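Side-chain contacts in cation efflux system protein cusF (Escherichia coli, PDB 3E6Z), which serves as a periplasmic metallochaperone, binding one copper per polypeptide within a cation efflux system that gives resistance to copper and silver: residues 28-31 / 37-40; 41-46 / 60-65. The protein carries 1 engineered substitution. All blocks are in the same frame, centred on the assembly; numbering follows the deposited sequence.

Both contacts use strand 39-44 and share one copper ion. Interaction 1 lies at the surface, where this strand begins. It joins backbone hydrogen bonds with metal bonds from H28 and M39. Interaction 2 lies in the core, further along the same strand. There the face that carries M41 and F43 looks across the barrel to strand 59-67, and the contact between the strands is purely aromatic. M41 supplies the third protein ligand of the copper, so the site draws on segments of both contacts. A second link is packing of the H28 side chain against F62. Polar and metal chemistry thus gives way to close ring packing from rim to interior.

Interaction 1: 28-31 / 37-40; sequences HDPI and PEMT. With CU (copper (II) ion), chain B.
This is an antiparallel strand contact joined to a metal site. It pairs the end of strand 23-28 with the start of strand 39-44 and lies at the protein surface. H28 and M39 form a hydrogen-bonded pair. H28 N gives a bond of 2.8 Å to M39 O. A longer one of 3.2 Å returns from M39 N to H28 O. H28 O also receives a CA-H...O contact from E38 CA.

The H28 and M39 side chains run side by side, pointing the same way, and their ends meet at the copper ion. H28 NE2 binds copper at 2.0 Å. M39 SD binds it at 2.3 Å. M39 was modelled in two conformers, one of which is described here. Its chain is extended as far as CG-SD and bends at chi3 (76°), which turns CE aside from the line of the chain.

The imidazole is held from several sides. H28 ND1 donates to D29 O at 2.8 Å, with the acceptor close to the ring plane, although ND1 lies above the D29 carbonyl plane. This bond fixes the ring's rotation and puts the proton on ND1, so NE2 is left for copper. M39 O lies over one face, toward the rim, and I31 CD1 over the other. P37 O approaches H28 CE1 obliquely at 3.1 Å. The engineered residue A36 also touches the H28 side chain.

Further out, E38 lies alongside the P30 ring, with E38 CG 3.7 Å from P30 CD. D29 OD2 is hydrogen-bonded to T11 OG1. M41 completes the protein ligands of the copper. In this engineered variant, one histidine and two methionines on neighbouring strands of a small OB-fold barrel are the protein ligands of copper(II).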
loop_
_atom_site.group_PDB
_atom_site.type_symbol
_atom_site.label_atom_id
_atom_site.label_comp_id
_atom_site.label_asym_id
_atom_site.label_seq_id
_atom_site.Cartn_x
_atom_site.Cartn_y
_atom_site.Cartn_z
ATOM N N HIS A 28 1.622 1.234 -7.703
ATOM C CA HIS A 28 1.634 2.542 -7.072
ATOM C C HIS A 28 2.257 3.636 -7.982
ATOM O O HIS A 28 3.130 3.324 -8.807
ATOM C CB HIS A 28 2.295 2.489 -5.664
ATOM C CG HIS A 28 3.795 2.262 -5.658
ATOM N ND1 HIS A 28 4.700 3.168 -6.119
ATOM C CD2 HIS A 28 4.564 1.276 -5.096
ATOM C CE1 HIS A 28 5.962 2.750 -5.863
ATOM N NE2 HIS A 28 5.925 1.573 -5.227
ATOM N N ASP A 29 1.698 4.816 -7.815
ATOM C CA ASP A 29 2.233 6.047 -8.442
ATOM C C ASP A 29 3.572 6.342 -7.833
ATOM O O ASP A 29 3.943 5.773 -6.780
ATOM C CB ASP A 29 1.243 7.164 -8.213
ATOM C CG ASP A 29 -0.123 6.793 -8.765
ATOM O OD1 ASP A 29 -0.166 6.281 -9.980
ATOM O OD2 ASP A 29 -1.103 7.090 -8.121
ATOM N N PRO A 30 4.378 7.207 -8.469
ATOM C CA PRO A 30 5.678 7.546 -7.827
ATOM C C PRO A 30 5.456 8.010 -6.384
ATOM O O PRO A 30 4.463 8.712 -6.058
ATOM C CB PRO A 30 6.244 8.640 -8.756
ATOM C CG PRO A 30 5.563 8.390 -10.079
ATOM C CD PRO A 30 4.174 7.951 -9.712
ATOM N N ILE A 31 6.444 7.652 -5.574
ATOM C CA ILE A 31 6.364 8.062 -4.127
ATOM C C ILE A 31 7.548 9.008 -3.793
ATOM O O ILE A 31 8.690 8.521 -3.649
ATOM C CB ILE A 31 6.420 6.883 -3.167
ATOM C CG1 ILE A 31 5.368 5.786 -3.516
ATOM C CG2 ILE A 31 6.166 7.415 -1.691
ATOM C CD1 ILE A 31 5.486 4.588 -2.722
ATOM N N PRO A 37 9.878 5.258 -8.198
ATOM C CA PRO A 37 9.102 5.426 -9.435
ATOM C C PRO A 37 7.799 4.626 -9.275
ATOM O O PRO A 37 7.529 4.034 -8.200
ATOM C CB PRO A 37 9.953 4.755 -10.461
ATOM C CG PRO A 37 10.650 3.615 -9.649
ATOM C CD PRO A 37 10.840 4.163 -8.307
ATOM N N GLU A 38 7.012 4.587 -10.345
ATOM C CA GLU A 38 5.867 3.714 -10.393
ATOM C C GLU A 38 6.347 2.252 -10.186
ATOM O O GLU A 38 7.372 1.835 -10.733
ATOM C CB GLU A 38 5.181 3.801 -11.721
ATOM C CG GLU A 38 4.639 5.154 -12.125
ATOM C CD GLU A 38 5.626 6.000 -12.879
ATOM O OE1 GLU A 38 6.880 5.707 -12.848
ATOM O OE2 GLU A 38 5.151 6.993 -13.514
ATOM N N MET A 39 5.642 1.454 -9.376
ATOM C CA MET A 39 6.043 0.073 -9.167
ATOM C C MET A 39 4.817 -0.796 -8.844
ATOM O O MET A 39 3.957 -0.322 -8.126
ATOM C CB MET A 39 6.977 -0.121 -7.918
ATOM C CG MET A 39 8.240 0.670 -7.919
ATOM S SD MET A 39 9.089 0.618 -6.343
ATOM C CE MET A 39 9.778 -0.996 -6.441
ATOM N N THR A 40 4.815 -2.079 -9.269
ATOM C CA THR A 40 3.804 -3.024 -8.770
ATOM C C THR A 40 4.428 -3.735 -7.582
ATOM O O THR A 40 5.516 -4.357 -7.677
ATOM C CB THR A 40 3.421 -4.074 -9.866
ATOM O OG1 THR A 40 2.833 -3.387 -10.984
ATOM C CG2 THR A 40 2.530 -5.158 -9.332
HETATM CU CU CU B . 7.567 0.639 -4.639
#

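Interaction 2: 41-46 / 60-65. With CU (copper (II) ion), chain B; ACT (acetate ion), chain C.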
loop_
_atom_site.group_PDB
_atom_site.type_symbol
_atom_site.label_atom_id
_atom_site.label_comp_id
_atom_site.label_asym_id
_atom_site.label_seq_id
_atom_site.Cartn_x
_atom_site.Cartn_y
_atom_site.Cartn_z
ATOM N N MET A 41 3.727 -3.698 -6.438
ATOM C CA MET A 41 4.220 -4.272 -5.194
ATOM C C MET A 41 3.078 -5.009 -4.505
ATOM O O MET A 41 1.895 -4.683 -4.705
ATOM C CB MET A 41 4.832 -3.225 -4.212
ATOM C CG MET A 41 5.875 -2.341 -4.846
ATOM S SD MET A 41 6.692 -1.284 -3.678
ATOM C CE MET A 41 7.972 -2.338 -3.005
ATOM N N ARG A 42 3.462 -5.968 -3.624
ATOM C CA ARG A 42 2.515 -6.687 -2.794
ATOM C C ARG A 42 2.431 -6.055 -1.415
ATOM O O ARG A 42 3.503 -5.855 -0.731
ATOM C CB ARG A 42 2.940 -8.153 -2.602
ATOM C CG ARG A 42 2.868 -8.944 -3.881
ATOM C CD ARG A 42 3.719 -10.231 -3.830
ATOM N NE ARG A 42 3.362 -11.228 -2.812
ATOM C CZ ARG A 42 2.383 -12.124 -2.913
ATOM N NH1 ARG A 42 2.161 -12.981 -1.930
ATOM N NH2 ARG A 42 1.545 -12.162 -3.945
ATOM N N PHE A 43 1.252 -5.761 -0.959
ATOM C CA PHE A 43 0.984 -5.137 0.367
ATOM C C PHE A 43 0.154 -6.092 1.170
ATOM O O PHE A 43 -0.718 -6.818 0.702
ATOM C CB PHE A 43 0.256 -3.788 0.169
ATOM C CG PHE A 43 1.097 -2.780 -0.551
ATOM C CD1 PHE A 43 1.998 -1.966 0.198
ATOM C CD2 PHE A 43 1.118 -2.687 -1.989
ATOM C CE1 PHE A 43 2.912 -1.179 -0.401
ATOM C CE2 PHE A 43 1.987 -1.806 -2.579
ATOM C CZ PHE A 43 2.893 -1.037 -1.846
ATOM N N THR A 44 0.496 -6.130 2.484
ATOM C CA THR A 44 -0.072 -7.124 3.386
ATOM C C THR A 44 -1.168 -6.549 4.253
ATOM O O THR A 44 -0.983 -5.515 4.891
ATOM C CB THR A 44 1.053 -7.716 4.265
ATOM O OG1 THR A 44 2.024 -8.335 3.444
ATOM C CG2 THR A 44 0.521 -8.753 5.260
ATOM N N ILE A 45 -2.320 -7.236 4.297
ATOM C CA ILE A 45 -3.412 -6.888 5.177
ATOM C C ILE A 45 -3.141 -7.621 6.493
ATOM O O ILE A 45 -2.972 -8.838 6.544
ATOM C CB ILE A 45 -4.760 -7.402 4.625
ATOM C CG1 ILE A 45 -5.016 -6.907 3.204
ATOM C CG2 ILE A 45 -5.887 -7.043 5.594
ATOM C CD1 ILE A 45 -6.158 -7.671 2.545
ATOM N N THR A 46 -3.067 -6.850 7.573
ATOM C CA THR A 46 -2.947 -7.425 8.932
ATOM C C THR A 46 -4.247 -7.143 9.677
ATOM O O THR A 46 -5.089 -6.338 9.265
ATOM C CB THR A 46 -1.751 -6.756 9.685
ATOM O OG1 THR A 46 -2.203 -5.472 10.039
ATOM C CG2 THR A 46 -0.468 -6.745 8.860
ATOM N N VAL A 60 -6.587 4.062 -5.379
ATOM C CA VAL A 60 -6.544 4.046 -3.913
ATOM C C VAL A 60 -5.501 4.979 -3.367
ATOM O O VAL A 60 -4.509 5.261 -3.996
ATOM C CB VAL A 60 -6.335 2.589 -3.380
ATOM C CG1 VAL A 60 -7.575 1.709 -3.604
ATOM C CG2 VAL A 60 -5.081 1.988 -4.045
ATOM N N ALA A 61 -5.786 5.393 -2.115
ATOM C CA ALA A 61 -4.800 6.085 -1.247
ATOM C C ALA A 61 -4.555 5.119 -0.059
ATOM O O ALA A 61 -5.468 4.567 0.502
ATOM C CB ALA A 61 -5.436 7.380 -0.723
ATOM N N PHE A 62 -3.260 4.932 0.276
ATOM C CA PHE A 62 -2.971 3.958 1.276
ATOM C C PHE A 62 -1.698 4.381 1.946
ATOM O O PHE A 62 -0.901 5.167 1.496
ATOM C CB PHE A 62 -2.900 2.500 0.693
ATOM C CG PHE A 62 -1.848 2.336 -0.348
ATOM C CD1 PHE A 62 -2.025 2.772 -1.716
ATOM C CD2 PHE A 62 -0.603 1.669 -0.039
ATOM C CE1 PHE A 62 -1.030 2.584 -2.625
ATOM C CE2 PHE A 62 0.329 1.442 -0.975
ATOM C CZ PHE A 62 0.157 1.866 -2.315
ATOM N N ASN A 63 -1.562 3.778 3.144
ATOM C CA ASN A 63 -0.382 4.096 4.004
ATOM C C ASN A 63 0.141 2.736 4.465
ATOM O O ASN A 63 -0.624 1.831 4.765
ATOM C CB ASN A 63 -0.768 4.912 5.250
ATOM C CG ASN A 63 -1.126 6.310 4.828
ATOM O OD1 ASN A 63 -0.241 7.118 4.537
ATOM N ND2 ASN A 63 -2.422 6.547 4.549
ATOM N N PHE A 64 1.486 2.592 4.507
ATOM C CA PHE A 64 2.044 1.282 4.919
ATOM C C PHE A 64 3.366 1.543 5.643
ATOM O O PHE A 64 3.972 2.592 5.620
ATOM C CB PHE A 64 2.263 0.393 3.633
ATOM C CG PHE A 64 3.269 0.955 2.642
ATOM C CD1 PHE A 64 2.839 1.905 1.676
ATOM C CD2 PHE A 64 4.613 0.597 2.633
ATOM C CE1 PHE A 64 3.705 2.380 0.707
ATOM C CE2 PHE A 64 5.461 1.114 1.675
ATOM C CZ PHE A 64 4.995 1.977 0.727
ATOM N N VAL A 65 3.752 0.449 6.348
ATOM C CA VAL A 65 5.026 0.435 7.067
ATOM C C VAL A 65 5.852 -0.753 6.544
ATOM O O VAL A 65 5.339 -1.854 6.322
ATOM C CB VAL A 65 4.839 0.367 8.613
ATOM C CG1 VAL A 65 4.095 1.616 9.025
ATOM C CG2 VAL A 65 4.210 -0.672 8.989
HETATM CU CU CU B . 7.567 0.639 -4.639
HETATM C C ACT C . 5.323 -9.635 -0.118
HETATM O O ACT C . 4.497 -9.507 0.756
HETATM O OXT ACT C . 5.395 -10.726 -0.797
HETATM C CH3 ACT C . 6.219 -8.513 -0.400
#
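F43 meets F62 and F64 in a buried aromatic cluster near the centre of the chain. Both contacts are T-shaped, but F43 plays a different part in each. F62 turns its edge to the face of F43, with F62 CE2 3.7 Å from F43 CZ and displaced toward the rim of the F43 ring. The two planes stand at 68°. Toward F64, F43 is the edge: its CE1 sits over the centre of the F64 ring, with F43 CE1 3.7 Å from F64 CD1. These planes meet at 64°. First torsions near 60° send the F62 and F64 rings off their strand in a similar way, toward F43.

Outside the ring cluster the two segments do not touch. M41 lies on the same side of its strand as F43, but is turned to the metal: in the conformer described, M41 SD binds copper at 2.3 Å. R42 points outward to solvent. R42 NE donates to OXT of an acetate ion at 2.9 Å, in the guanidinium plane. The acetate, probably from the crystallisation liquor, is also bonded by K23.

Strand 23-28 flanks the cluster through I26, which touches F43 and F62. L73 of strand 70-78 touches the same two rings. A10 and I8 of strand 8-18 back F62 and F64. Backbone bonds from T44 to S71 and L73 join strands 39-44 and 70-78, closing the barrel around this core.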